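Local coordinates for protein L-Ala-D/L-Glu Epimerase (Escherichia coli, PDB 1JPD) that belongs to the enolase superfamily, as an epimerase built from a mandelate racemase-type N-terminal domain and a barrel-like C-terminal domain, at residues I116-Q126 and P291-D302. Sequence-based numbering, arbitrary orientation.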
ATOM      1  N   ILE A 116     -11.805 -12.830  -9.409  1.00 66.30           N
ATOM      2  CA  ILE A 116     -10.418 -12.820  -9.876  1.00 65.02           C
ATOM      3  C   ILE A 116      -9.691 -14.008  -9.256  1.00 65.36           C
ATOM      4  O   ILE A 116     -10.130 -14.550  -8.241  1.00 67.20           O
ATOM      5  CB  ILE A 116      -9.687 -11.497  -9.496  1.00 62.52           C
ATOM      6  CG1 ILE A 116      -9.703 -11.288  -7.985  1.00 60.39           C
ATOM      7  CG2 ILE A 116     -10.354 -10.318 -10.175  1.00 59.44           C
ATOM      8  CD1 ILE A 116      -8.694 -12.127  -7.247  1.00 63.68           C
ATOM      9  N   THR A 117      -8.587 -14.421  -9.862  1.00 65.38           N
ATOM     10  CA  THR A 117      -7.837 -15.554  -9.335  1.00 67.50           C
ATOM     11  C   THR A 117      -6.562 -15.115  -8.639  1.00 65.57           C
ATOM     12  O   THR A 117      -5.764 -14.354  -9.187  1.00 67.97           O
ATOM     13  CB  THR A 117      -7.465 -16.550 -10.450  1.00 71.16           C
ATOM     14  OG1 THR A 117      -8.661 -17.017 -11.089  1.00 72.71           O
ATOM     15  CG2 THR A 117      -6.701 -17.744  -9.872  1.00 69.88           C
ATOM     16  N   LEU A 118      -6.372 -15.601  -7.424  1.00 62.71           N
ATOM     17  CA  LEU A 118      -5.184 -15.250  -6.682  1.00 64.87           C
ATOM     18  C   LEU A 118      -4.159 -16.349  -6.835  1.00 66.46           C
ATOM     19  O   LEU A 118      -4.474 -17.529  -6.687  1.00 70.97           O
ATOM     20  CB  LEU A 118      -5.515 -15.054  -5.203  1.00 62.79           C
ATOM     21  CG  LEU A 118      -6.500 -13.927  -4.900  1.00 61.76           C
ATOM     22  CD1 LEU A 118      -6.627 -13.755  -3.398  1.00 58.28           C
ATOM     23  CD2 LEU A 118      -6.017 -12.639  -5.546  1.00 57.72           C
ATOM     24  N   PRO A 119      -2.915 -15.977  -7.157  1.00 67.35           N
ATOM     25  CA  PRO A 119      -1.860 -16.978  -7.316  1.00 67.42           C
ATOM     26  C   PRO A 119      -1.599 -17.636  -5.968  1.00 67.17           C
ATOM     27  O   PRO A 119      -2.117 -17.190  -4.948  1.00 68.49           O
ATOM     28  CB  PRO A 119      -0.676 -16.152  -7.810  1.00 65.31           C
ATOM     29  CG  PRO A 119      -0.911 -14.821  -7.182  1.00 65.34           C
ATOM     30  CD  PRO A 119      -2.391 -14.622  -7.393  1.00 67.34           C
ATOM     31  N   GLU A 120      -0.799 -18.692  -5.959  1.00 68.92           N
ATOM     32  CA  GLU A 120      -0.505 -19.389  -4.717  1.00 68.90           C
ATOM     33  C   GLU A 120       0.589 -18.677  -3.928  1.00 65.29           C
ATOM     34  O   GLU A 120       0.655 -18.772  -2.700  1.00 61.93           O
ATOM     35  CB  GLU A 120      -0.090 -20.824  -5.025  1.00 73.98           C
ATOM     36  CG  GLU A 120       0.080 -21.689  -3.802  1.00 81.39           C
ATOM     37  CD  GLU A 120       0.281 -23.139  -4.165  1.00 88.11           C
ATOM     38  OE1 GLU A 120       1.293 -23.454  -4.833  1.00 88.79           O
ATOM     39  OE2 GLU A 120      -0.580 -23.964  -3.788  1.00 90.19           O
ATOM     40  N   THR A 121       1.447 -17.959  -4.639  1.00 62.14           N
ATOM     41  CA  THR A 121       2.535 -17.231  -4.005  1.00 60.30           C
ATOM     42  C   THR A 121       2.650 -15.844  -4.624  1.00 59.84           C
ATOM     43  O   THR A 121       2.549 -15.689  -5.841  1.00 60.53           O
ATOM     44  CB  THR A 121       3.871 -17.980  -4.173  1.00 60.59           C
ATOM     45  OG1 THR A 121       3.793 -19.250  -3.513  1.00 65.62           O
ATOM     46  CG2 THR A 121       5.012 -17.179  -3.578  1.00 57.18           C
ATOM     47  N   VAL A 122       2.849 -14.838  -3.777  1.00 53.27           N
ATOM     48  CA  VAL A 122       2.982 -13.461  -4.236  1.00 47.03           C
ATOM     49  C   VAL A 122       4.336 -12.906  -3.812  1.00 46.51           C
ATOM     50  O   VAL A 122       4.706 -12.994  -2.639  1.00 45.46           O
ATOM     51  CB  VAL A 122       1.886 -12.552  -3.625  1.00 46.68           C
ATOM     52  CG1 VAL A 122       2.119 -11.110  -4.048  1.00 45.11           C
ATOM     53  CG2 VAL A 122       0.502 -13.025  -4.047  1.00 43.33           C
ATOM     54  N   ILE A 123       5.074 -12.339  -4.765  1.00 46.73           N
ATOM     55  CA  ILE A 123       6.381 -11.747  -4.477  1.00 47.61           C
ATOM     56  C   ILE A 123       6.160 -10.391  -3.819  1.00 45.40           C
ATOM     57  O   ILE A 123       5.504  -9.514  -4.388  1.00 45.64           O
ATOM     58  CB  ILE A 123       7.229 -11.533  -5.771  1.00 50.77           C
ATOM     59  CG1 ILE A 123       7.597 -12.885  -6.393  1.00 51.29           C
ATOM     60  CG2 ILE A 123       8.499 -10.733  -5.446  1.00 48.68           C
ATOM     61  CD1 ILE A 123       8.451 -12.782  -7.652  1.00 47.55           C
ATOM     62  N   THR A 124       6.702 -10.227  -2.616  1.00 44.92           N
ATOM     63  CA  THR A 124       6.561  -8.978  -1.887  1.00 44.66           C
ATOM     64  C   THR A 124       7.917  -8.327  -1.676  1.00 42.02           C
ATOM     65  O   THR A 124       8.920  -9.001  -1.479  1.00 46.03           O
ATOM     66  CB  THR A 124       5.866  -9.192  -0.518  1.00 45.39           C
ATOM     67  OG1 THR A 124       6.676 -10.022   0.326  1.00 42.84           O
ATOM     68  CG2 THR A 124       4.520  -9.860  -0.722  1.00 46.51           C
ATOM     69  N   ALA A 125       7.935  -7.004  -1.724  1.00 42.18           N
ATOM     70  CA  ALA A 125       9.166  -6.258  -1.566  1.00 40.92           C
ATOM     71  C   ALA A 125       9.753  -6.352  -0.168  1.00 43.65           C
ATOM     72  O   ALA A 125       9.069  -6.114   0.824  1.00 48.47           O
ATOM     73  CB  ALA A 125       8.924  -4.811  -1.922  1.00 38.64           C
ATOM     74  N   GLN A 126      11.030  -6.710  -0.098  1.00 44.08           N
ATOM     75  CA  GLN A 126      11.722  -6.788   1.172  1.00 44.05           C
ATOM     76  C   GLN A 126      12.480  -5.489   1.328  1.00 47.33           C
ATOM     77  O   GLN A 126      13.167  -5.046   0.404  1.00 51.55           O
ATOM     78  CB  GLN A 126      12.696  -7.956   1.194  1.00 42.97           C
ATOM     79  CG  GLN A 126      12.051  -9.230   1.642  1.00 50.90           C
ATOM     80  CD  GLN A 126      11.604  -9.188   3.098  1.00 50.34           C
ATOM     81  OE1 GLN A 126      10.627  -9.837   3.465  1.00 54.87           O
ATOM     82  NE2 GLN A 126      12.326  -8.444   3.933  1.00 39.47           N
ATOM     83  N   PRO A 291      -7.310  -8.720  -3.952  1.00 43.33           N
ATOM     84  CA  PRO A 291      -7.986  -8.703  -5.253  1.00 45.54           C
ATOM     85  C   PRO A 291      -7.247  -7.918  -6.341  1.00 47.25           C
ATOM     86  O   PRO A 291      -7.437  -8.177  -7.528  1.00 50.48           O
ATOM     87  CB  PRO A 291      -9.344  -8.092  -4.921  1.00 43.89           C
ATOM     88  CG  PRO A 291      -9.600  -8.610  -3.550  1.00 41.17           C
ATOM     89  CD  PRO A 291      -8.259  -8.411  -2.869  1.00 40.65           C
ATOM     90  N   LEU A 292      -6.411  -6.967  -5.937  1.00 46.99           N
ATOM     91  CA  LEU A 292      -5.658  -6.149  -6.890  1.00 52.75           C
ATOM     92  C   LEU A 292      -4.355  -6.787  -7.383  1.00 51.18           C
ATOM     93  O   LEU A 292      -3.843  -6.420  -8.438  1.00 55.86           O
ATOM     94  CB  LEU A 292      -5.332  -4.783  -6.266  1.00 54.97           C
ATOM     95  CG  LEU A 292      -6.494  -3.836  -5.957  1.00 58.29           C
ATOM     96  CD1 LEU A 292      -6.026  -2.715  -5.057  1.00 60.68           C
ATOM     97  CD2 LEU A 292      -7.052  -3.279  -7.249  1.00 59.69           C
ATOM     98  N   VAL A 293      -3.826  -7.742  -6.625  1.00 50.89           N
ATOM     99  CA  VAL A 293      -2.563  -8.389  -6.968  1.00 53.46           C
ATOM    100  C   VAL A 293      -2.344  -8.780  -8.432  1.00 55.32           C
ATOM    101  O   VAL A 293      -1.295  -8.481  -9.001  1.00 56.05           O
ATOM    102  CB  VAL A 293      -2.320  -9.631  -6.083  1.00 54.49           C
ATOM    103  CG1 VAL A 293      -1.039 -10.328  -6.514  1.00 51.51           C
ATOM    104  CG2 VAL A 293      -2.213  -9.214  -4.618  1.00 51.15           C
ATOM    105  N   PRO A 294      -3.320  -9.455  -9.062  1.00 56.69           N
ATOM    106  CA  PRO A 294      -3.117  -9.834 -10.464  1.00 54.53           C
ATOM    107  C   PRO A 294      -2.985  -8.657 -11.432  1.00 54.64           C
ATOM    108  O   PRO A 294      -2.636  -8.852 -12.595  1.00 57.44           O
ATOM    109  CB  PRO A 294      -4.333 -10.710 -10.763  1.00 53.53           C
ATOM    110  CG  PRO A 294      -5.377 -10.144  -9.873  1.00 58.45           C
ATOM    111  CD  PRO A 294      -4.625  -9.933  -8.578  1.00 55.93           C
ATOM    112  N   GLN A 295      -3.246  -7.441 -10.962  1.00 51.24           N
ATOM    113  CA  GLN A 295      -3.139  -6.265 -11.828  1.00 49.78           C
ATOM    114  C   GLN A 295      -1.871  -5.440 -11.658  1.00 50.72           C
ATOM    115  O   GLN A 295      -1.614  -4.537 -12.458  1.00 50.35           O
ATOM    116  CB  GLN A 295      -4.317  -5.317 -11.616  1.00 48.07           C
ATOM    117  CG  GLN A 295      -5.642  -5.832 -12.083  1.00 47.96           C
ATOM    118  CD  GLN A 295      -6.677  -4.736 -12.145  1.00 48.54           C
ATOM    119  OE1 GLN A 295      -6.501  -3.743 -12.855  1.00 48.45           O
ATOM    120  NE2 GLN A 295      -7.767  -4.909 -11.405  1.00 46.73           N
ATOM    121  N   VAL A 296      -1.071  -5.744 -10.643  1.00 46.73           N
ATOM    122  CA  VAL A 296       0.117  -4.937 -10.397  1.00 47.01           C
ATOM    123  C   VAL A 296       1.484  -5.535 -10.721  1.00 46.11           C
ATOM    124  O   VAL A 296       1.679  -6.748 -10.653  1.00 45.96           O
ATOM    125  CB  VAL A 296       0.114  -4.447  -8.934  1.00 47.97           C
ATOM    126  CG1 VAL A 296      -1.150  -3.618  -8.671  1.00 43.64           C
ATOM    127  CG2 VAL A 296       0.168  -5.630  -7.988  1.00 44.19           C
ATOM    128  N   SER A 297       2.419  -4.648 -11.069  1.00 43.80           N
ATOM    129  CA  SER A 297       3.795  -5.000 -11.417  1.00 41.79           C
ATOM    130  C   SER A 297       4.600  -5.378 -10.178  1.00 47.08           C
ATOM    131  O   SER A 297       5.471  -6.248 -10.231  1.00 47.28           O
ATOM    132  CB  SER A 297       4.483  -3.822 -12.113  1.00 40.87           C
ATOM    133  OG  SER A 297       3.801  -3.440 -13.294  1.00 44.96           O
ATOM    134  N   PHE A 298       4.319  -4.702  -9.067  1.00 50.72           N
ATOM    135  CA  PHE A 298       5.003  -4.982  -7.811  1.00 49.12           C
ATOM    136  C   PHE A 298       3.992  -5.009  -6.682  1.00 45.89           C
ATOM    137  O   PHE A 298       3.023  -4.257  -6.696  1.00 48.53           O
ATOM    138  CB  PHE A 298       6.056  -3.913  -7.507  1.00 51.86           C
ATOM    139  CG  PHE A 298       7.074  -3.739  -8.591  1.00 56.09           C
ATOM    140  CD1 PHE A 298       6.933  -2.730  -9.539  1.00 56.04           C
ATOM    141  CD2 PHE A 298       8.158  -4.607  -8.691  1.00 54.89           C
ATOM    142  CE1 PHE A 298       7.855  -2.588 -10.568  1.00 51.21           C
ATOM    143  CE2 PHE A 298       9.084  -4.473  -9.716  1.00 49.94           C
ATOM    144  CZ  PHE A 298       8.932  -3.464 -10.657  1.00 49.39           C
ATOM    145  N   ALA A 299       4.218  -5.886  -5.714  1.00 43.62           N
ATOM    146  CA  ALA A 299       3.338  -5.987  -4.564  1.00 43.44           C
ATOM    147  C   ALA A 299       4.168  -5.741  -3.311  1.00 45.45           C
ATOM    148  O   ALA A 299       5.130  -6.463  -3.045  1.00 53.66           O
ATOM    149  CB  ALA A 299       2.699  -7.364  -4.498  1.00 36.50           C
ATOM    150  N   ASP A 300       3.811  -4.707  -2.559  1.00 39.07           N
ATOM    151  CA  ASP A 300       4.502  -4.392  -1.316  1.00 38.45           C
ATOM    152  C   ASP A 300       3.434  -4.555  -0.231  1.00 40.07           C
ATOM    153  O   ASP A 300       2.801  -3.581   0.190  1.00 39.35           O
ATOM    154  CB  ASP A 300       5.038  -2.958  -1.360  1.00 31.55           C
ATOM    155  CG  ASP A 300       5.916  -2.628  -0.168  1.00 38.23           C
ATOM    156  OD1 ASP A 300       6.235  -3.553   0.610  1.00 42.37           O
ATOM    157  OD2 ASP A 300       6.298  -1.446  -0.004  1.00 39.31           O
ATOM    158  N   LEU A 301       3.233  -5.800   0.206  1.00 39.27           N
ATOM    159  CA  LEU A 301       2.203  -6.111   1.194  1.00 34.73           C
ATOM    160  C   LEU A 301       2.683  -6.722   2.502  1.00 35.62           C
ATOM    161  O   LEU A 301       1.877  -7.293   3.235  1.00 39.17           O
ATOM    162  CB  LEU A 301       1.181  -7.070   0.581  1.00 31.83           C
ATOM    163  CG  LEU A 301       0.545  -6.715  -0.764  1.00 37.12           C
ATOM    164  CD1 LEU A 301      -0.166  -7.941  -1.337  1.00 34.19           C
ATOM    165  CD2 LEU A 301      -0.427  -5.557  -0.580  1.00 36.38           C
ATOM    166  N   ASP A 302       3.965  -6.604   2.825  1.00 33.95           N
ATOM    167  CA  ASP A 302       4.438  -7.224   4.055  1.00 38.41           C
ATOM    168  C   ASP A 302       4.222  -6.419   5.339  1.00 35.13           C
ATOM    169  O   ASP A 302       4.835  -6.700   6.365  1.00 35.92           O
ATOM    170  CB  ASP A 302       5.919  -7.645   3.917  1.00 39.85           C
ATOM    171  CG  ASP A 302       6.889  -6.470   3.947  1.00 43.35           C
ATOM    172  OD1 ASP A 302       8.110  -6.735   3.911  1.00 43.58           O
ATOM    173  OD2 ASP A 302       6.448  -5.299   4.010  1.00 43.39           O
TER
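Val122 carries the apolar middle of this contact. Both of its methyls rest on one methyl of Val293, CG1, with CG2 of Val122 4.0 Å away. CG1 of Val122, anti to the backbone N (chi1 176°), reaches the methyl of Ala299, with 3.8 Å to Ala299 CB. Leu324 also touches Val122. Nearer the start of the 3-10 segment 291-295, Leu118 and Ile116 take over. Leu118 brings one branch, CD2, to the ring of Pro294, 4.3 Å from its CD. Ile116 folds CG1 between its own backbone N and carbonyl carbon (chi1 58°), which lays CG1 and CD1 against the backbone of Pro291.

Further along, the backbones meet. Ala125 N donates a hydrogen bond to Ala299 O over 3.1 Å. Thr124 CA makes a CA-H...O contact with the same oxygen. Beside this bond the methyl of Ala125 lies near the carboxylate of Asp300, whose OD2 forms a salt bridge with Lys152. The carboxylate of Asp302 lies beside Ala125 O and crosses the Gln126 amide at about a right angle; its OD2 is hydrogen-bonded to Trp306 NE1, and Gln126 OE1 to Gly320 N.

Strand 298-299 is short and weakly bonded. Its approach to 121-128 closes the ring of eight parallel strands, as in the modified TIM barrel, (β/α)7β, of the enolase superfamily.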